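Local coordinates for protein acetaldehyde dehydrogenase (Acetylating) (Geobacillus thermoglucosidasius, PDB 5J78) that probably catalyses the NAD-dependent, CoA-acylating interconversion of acetaldehyde and acetyl-CoA, at residues M53-S56 with E57-K60; T173-A176 with A177-Q181. One frame throughout, in Å; residues are numbered along the deposited sequence.

Contact 1: residues M53-S56 with E57-K60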
ATOM      1  N   MET A  53     -40.334   8.096  -6.872  1.00 25.98           N
ATOM      2  CA  MET A  53     -41.350   9.063  -6.433  1.00 21.06           C
ATOM      3  C   MET A  53     -41.454  10.324  -7.293  1.00 22.92           C
ATOM      4  O   MET A  53     -40.516  10.698  -7.995  1.00 23.85           O
ATOM      5  CB  MET A  53     -41.079   9.481  -4.985  1.00 20.54           C
ATOM      6  CG  MET A  53     -41.119   8.339  -4.017  1.00 20.85           C
ATOM      7  SD  MET A  53     -40.877   8.912  -2.316  1.00 27.45           S
ATOM      8  CE  MET A  53     -41.025   7.370  -1.447  1.00 29.20           C
ATOM      9  N   THR A  54     -42.610  10.979  -7.226  1.00 26.57           N
ATOM     10  CA  THR A  54     -42.803  12.291  -7.850  1.00 22.91           C
ATOM     11  C   THR A  54     -42.092  13.418  -7.107  1.00 25.31           C
ATOM     12  O   THR A  54     -41.738  13.288  -5.929  1.00 24.14           O
ATOM     13  CB  THR A  54     -44.291  12.682  -7.904  1.00 37.06           C
ATOM     14  OG1 THR A  54     -44.771  12.838  -6.570  1.00 28.33           O
ATOM     15  CG2 THR A  54     -45.136  11.622  -8.637  1.00 27.32           C
ATOM     16  N   GLN A  55     -41.921  14.539  -7.803  1.00 18.80           N
ATOM     17  CA  GLN A  55     -41.325  15.723  -7.232  1.00 22.58           C
ATOM     18  C   GLN A  55     -42.065  16.116  -5.950  1.00 28.71           C
ATOM     19  O   GLN A  55     -41.450  16.425  -4.931  1.00 28.38           O
ATOM     20  CB  GLN A  55     -41.356  16.863  -8.246  1.00 23.71           C
ATOM     21  CG  GLN A  55     -40.600  18.117  -7.809  1.00 23.06           C
ATOM     22  CD  GLN A  55     -39.102  17.882  -7.713  1.00 24.66           C
ATOM     23  OE1 GLN A  55     -38.396  17.894  -8.720  1.00 24.45           O
ATOM     24  NE2 GLN A  55     -38.610  17.677  -6.496  1.00 24.22           N
ATOM     25  N   SER A  56     -43.389  16.063  -5.994  1.00 32.13           N
ATOM     26  CA  SER A  56     -44.190  16.486  -4.849  1.00 33.67           C
ATOM     27  C   SER A  56     -44.007  15.527  -3.664  1.00 20.71           C
ATOM     28  O   SER A  56     -44.014  15.955  -2.514  1.00 23.16           O
ATOM     29  CB  SER A  56     -45.671  16.598  -5.237  1.00 40.71           C
ATOM     30  OG  SER A  56     -46.505  16.025  -4.248  1.00 53.01           O
ATOM     31  N   GLU A  57     -43.821  14.244  -3.949  1.00 20.19           N
ATOM     32  CA  GLU A  57     -43.609  13.255  -2.900  1.00 18.12           C
ATOM     33  C   GLU A  57     -42.240  13.457  -2.274  1.00 23.48           C
ATOM     34  O   GLU A  57     -42.096  13.418  -1.046  1.00 26.53           O
ATOM     35  CB  GLU A  57     -43.754  11.842  -3.448  1.00 27.01           C
ATOM     36  CG  GLU A  57     -45.179  11.469  -3.806  1.00 31.46           C
ATOM     37  CD  GLU A  57     -45.280  10.196  -4.640  1.00 30.90           C
ATOM     38  OE1 GLU A  57     -44.319   9.852  -5.357  1.00 27.08           O
ATOM     39  OE2 GLU A  57     -46.334   9.527  -4.578  1.00 51.97           O
ATOM     40  N   ILE A  58     -41.241  13.700  -3.117  1.00 21.57           N
ATOM     41  CA  ILE A  58     -39.908  14.070  -2.643  1.00 19.81           C
ATOM     42  C   ILE A  58     -39.980  15.346  -1.815  1.00 23.17           C
ATOM     43  O   ILE A  58     -39.420  15.404  -0.718  1.00 19.04           O
ATOM     44  CB  ILE A  58     -38.898  14.274  -3.823  1.00 21.80           C
ATOM     45  CG1 ILE A  58     -38.687  12.947  -4.582  1.00 21.88           C
ATOM     46  CG2 ILE A  58     -37.555  14.848  -3.338  1.00 18.48           C
ATOM     47  CD1 ILE A  58     -37.901  11.891  -3.839  1.00 16.12           C
ATOM     48  N   ASP A  59     -40.648  16.376  -2.334  1.00 18.09           N
ATOM     49  CA  ASP A  59     -40.674  17.655  -1.638  1.00 21.45           C
ATOM     50  C   ASP A  59     -41.375  17.564  -0.271  1.00 25.92           C
ATOM     51  O   ASP A  59     -40.964  18.237   0.668  1.00 24.73           O
ATOM     52  CB  ASP A  59     -41.341  18.730  -2.494  1.00 30.26           C
ATOM     53  CG  ASP A  59     -40.476  19.157  -3.688  1.00 34.49           C
ATOM     54  OD1 ASP A  59     -39.286  18.779  -3.765  1.00 24.98           O
ATOM     55  OD2 ASP A  59     -40.989  19.905  -4.536  1.00 23.16           O
ATOM     56  N   LYS A  60     -42.408  16.731  -0.154  1.00 20.00           N
ATOM     57  CA  LYS A  60     -43.051  16.506   1.145  1.00 25.27           C
ATOM     58  C   LYS A  60     -42.081  15.877   2.157  1.00 24.88           C
ATOM     59  O   LYS A  60     -42.057  16.266   3.324  1.00 25.28           O
ATOM     60  CB  LYS A  60     -44.282  15.612   0.993  1.00 25.10           C
ATOM     61  CG  LYS A  60     -45.498  16.338   0.453  1.00 55.90           C
ATOM     62  CD  LYS A  60     -46.655  15.376   0.196  1.00 60.76           C
ATOM     63  CE  LYS A  60     -47.802  16.050  -0.568  1.00 64.58           C
ATOM     64  NZ  LYS A  60     -48.599  17.010   0.258  1.00 75.65           N
TER
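A capping box formed by T54 and E57 opens helix 55-84, and two reciprocal bonds define it. The backbone N of E57 donates to T54 OG1 at 3.1 Å, and the backbone N of T54 donates to E57 OE1 at 2.8 Å in a bond not far from straight. With chi1 of T54 at 65°, the hydroxyl is held between its own backbone N and carbonyl carbon, turned to the first turn of the helix. E57 reaches back with an extended chain, and its OE1 is approached on the anti side, 30° out of the carboxylate plane. The same oxygen lies 3.3 Å from CB of M53, whose side chain crosses that of E57 at about a right angle. Further in, M53 CB meets CD1 of I58 at 4.1 Å, an apolar touch; M53 also touches P190, and I58 touches R158. Helical i to i+4 bonding starts at once: I58 N bonds to T54 O at 2.9 Å, and D59 N and K60 N follow on the carbonyls of Q55 and S56. One turn along, Q55 NE2 makes a weak bond to D59 OD1 at 3.0 Å, bent to 135°, although the amide and carboxylate planes are only modestly inclined to each other. Each group has a stronger outside partner: Q55 OE1 accepts from T112 N, and D59 OD1 forms a salt bridge with K156. With an alanine at position D59, the K156 ammonium would probably lose its carboxylate mate, and the Q55 amide nitrogen one weak bond on that side. Threonine at the N-cap with glutamate three residues on is the classic capping box of a helix N-terminus.

Contact 2: residues T173-A176 with A177-Q181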
ATOM      1  N   THR A 173     -24.157  13.146  16.363  1.00 24.25           N
ATOM      2  CA  THR A 173     -24.242  12.943  14.903  1.00 18.95           C
ATOM      3  C   THR A 173     -25.283  11.853  14.567  1.00 19.68           C
ATOM      4  O   THR A 173     -26.160  12.054  13.727  1.00 15.66           O
ATOM      5  CB  THR A 173     -22.843  12.572  14.292  1.00 14.91           C
ATOM      6  OG1 THR A 173     -21.882  13.576  14.642  1.00 14.87           O
ATOM      7  CG2 THR A 173     -22.902  12.488  12.754  1.00 17.95           C
ATOM      8  N   ALA A 174     -25.190  10.706  15.228  1.00 15.33           N
ATOM      9  CA  ALA A 174     -26.160   9.645  15.019  1.00 17.31           C
ATOM     10  C   ALA A 174     -27.582  10.077  15.404  1.00 17.58           C
ATOM     11  O   ALA A 174     -28.535   9.677  14.746  1.00 20.55           O
ATOM     12  CB  ALA A 174     -25.749   8.397  15.796  1.00 21.86           C
ATOM     13  N   GLU A 175     -27.743  10.891  16.446  1.00 22.75           N
ATOM     14  CA  GLU A 175     -29.089  11.327  16.847  1.00 17.55           C
ATOM     15  C   GLU A 175     -29.675  12.245  15.773  1.00 20.63           C
ATOM     16  O   GLU A 175     -30.859  12.143  15.439  1.00 22.49           O
ATOM     17  CB  GLU A 175     -29.065  12.027  18.229  1.00 22.17           C
ATOM     18  CG  GLU A 175     -30.423  12.613  18.726  1.00 23.05           C
ATOM     19  CD  GLU A 175     -31.575  11.605  18.810  1.00 27.83           C
ATOM     20  OE1 GLU A 175     -31.345  10.377  18.781  1.00 22.05           O
ATOM     21  OE2 GLU A 175     -32.739  12.050  18.915  1.00 34.66           O
ATOM     22  N   ALA A 176     -28.839  13.108  15.198  1.00 18.90           N
ATOM     23  CA  ALA A 176     -29.286  13.992  14.132  1.00 16.99           C
ATOM     24  C   ALA A 176     -29.734  13.189  12.907  1.00 18.00           C
ATOM     25  O   ALA A 176     -30.763  13.490  12.307  1.00 16.44           O
ATOM     26  CB  ALA A 176     -28.184  14.968  13.759  1.00 27.27           C
ATOM     27  N   ALA A 177     -28.971  12.164  12.543  1.00 14.69           N
ATOM     28  CA  ALA A 177     -29.375  11.272  11.455  1.00 20.33           C
ATOM     29  C   ALA A 177     -30.692  10.507  11.752  1.00 24.76           C
ATOM     30  O   ALA A 177     -31.544  10.364  10.872  1.00 16.29           O
ATOM     31  CB  ALA A 177     -28.247  10.279  11.151  1.00 18.13           C
ATOM     32  N   ARG A 178     -30.820  10.026  12.987  0.51 20.07           N
ATOM     33  CA  ARG A 178     -32.006   9.320  13.457  0.51 18.69           C
ATOM     34  C   ARG A 178     -33.248  10.197  13.273  0.51 19.95           C
ATOM     35  O   ARG A 178     -34.264   9.762  12.740  0.51 18.49           O
ATOM     36  CB  ARG A 178     -31.824   8.945  14.936  0.51 24.27           C
ATOM     37  CG  ARG A 178     -32.447   7.636  15.395  0.51 29.06           C
ATOM     38  CD  ARG A 178     -31.944   7.259  16.814  0.51 22.31           C
ATOM     39  NE  ARG A 178     -30.646   6.572  16.776  0.51 21.85           N
ATOM     40  CZ  ARG A 178     -29.540   6.950  17.414  0.51 19.09           C
ATOM     41  NH1 ARG A 178     -29.514   8.043  18.191  0.51 17.86           N
ATOM     42  NH2 ARG A 178     -28.444   6.212  17.273  0.51 24.69           N
ATOM     43  N   ILE A 179     -33.139  11.448  13.704  1.00 22.92           N
ATOM     44  CA  ILE A 179     -34.224  12.404  13.592  1.00 19.90           C
ATOM     45  C   ILE A 179     -34.563  12.704  12.123  1.00 23.15           C
ATOM     46  O   ILE A 179     -35.730  12.807  11.773  1.00 18.79           O
ATOM     47  CB  ILE A 179     -33.874  13.704  14.337  1.00 18.19           C
ATOM     48  CG1 ILE A 179     -33.971  13.478  15.851  1.00 24.60           C
ATOM     49  CG2 ILE A 179     -34.827  14.834  13.969  1.00 23.39           C
ATOM     50  CD1 ILE A 179     -33.268  14.527  16.656  1.00 37.09           C
ATOM     51  N   MET A 180     -33.551  12.831  11.266  1.00 24.86           N
ATOM     52  CA  MET A 180     -33.792  13.032   9.832  1.00 21.29           C
ATOM     53  C   MET A 180     -34.553  11.846   9.195  1.00 19.28           C
ATOM     54  O   MET A 180     -35.497  12.052   8.426  1.00 17.69           O
ATOM     55  CB  MET A 180     -32.460  13.277   9.108  1.00 17.34           C
ATOM     56  CG  MET A 180     -31.813  14.649   9.373  1.00 19.16           C
ATOM     57  SD  MET A 180     -32.903  16.100   9.217  1.00 24.23           S
ATOM     58  CE  MET A 180     -33.546  16.218  10.860  1.00 31.28           C
ATOM     59  N   GLN A 181     -34.155  10.613   9.523  1.00 18.24           N
ATOM     60  CA  GLN A 181     -34.785   9.411   8.959  1.00 20.68           C
ATOM     61  C   GLN A 181     -36.226   9.237   9.434  1.00 26.29           C
ATOM     62  O   GLN A 181     -37.102   8.849   8.662  1.00 14.96           O
ATOM     63  CB  GLN A 181     -33.969   8.166   9.317  1.00 19.60           C
ATOM     64  CG  GLN A 181     -34.631   6.857   8.990  1.00 18.53           C
ATOM     65  CD  GLN A 181     -34.721   6.631   7.489  1.00 29.33           C
ATOM     66  OE1 GLN A 181     -33.967   7.229   6.711  1.00 26.14           O
ATOM     67  NE2 GLN A 181     -35.646   5.773   7.074  1.00 19.00           N
TER
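A177 begins the second half of this helical run by donating its backbone N to T173 O at 3.1 Å. Its side chain touches F163 and C196 on the neighbouring strands. R178 follows, its N bonded to A174 O, and its side chain doubles back along the helix toward E175. The bend at chi3 turns the guanidinium over the backbone, with A174 O 3.9 Å above the plane of the R178 group, over its centre, while E175 OE1 sits at the edge, close to that plane. There NH1 donates to OE1 at 3.0 Å, meeting that oxygen nearly along its C-O axis, in a salt bridge. The carboxylate and guanidinium planes are turned 40° apart, and the side chains cross at about a right angle; the pair is joined by one bond, NH1 to OE1, with an N-H...O angle of 153°. R178 was modelled in two conformers, so this geometry describes one of them. On the other branch, NH2 rests 3.8 Å from A174 CB. These residues belong to helix 170-186, the crossover of the beta-alpha-beta unit that joins strand 160-165 to strand 194-196. Next, I179 takes E175 O with its N at 2.9 Å, and its CD1 comes to 3.4 Å from E175 OE2. E175 places its carboxylate between R178 and I179 because CG is anti to the backbone N (chi1 176°) and the chain then bends at chi2. Both E175 and I179 also touch helix 55-84, on M79 and on E72 and L76 respectively. M180 bonds its N to A176 O, and its CG lies 3.3 Å from that same oxygen; the thioether chain, bent at chi2 and chi3, packs on A69, A151 and I194.

Contact 1 is a surface arrangement, its centre about 28 Å from the centre of the chain, whereas contact 2 is largely buried, at about 19 Å. Their own centres lie about 21 Å apart and their nearest atoms about 9 Å apart, without touching. Helix 55-84 links them: its start is contact 1, and farther along A69, E72, L76 and M79 touch side chains of contact 2. Both also connect to helix 143-156, through K156 in the first and V147 and A151 in the second. Their chemistry follows position: contact 1 ties up backbone N-H groups at a helix start, while contact 2, inside a helix, combines alanines packed against strands and helix 143-156 with one ion pair made at the guanidinium edge of the exposed R178.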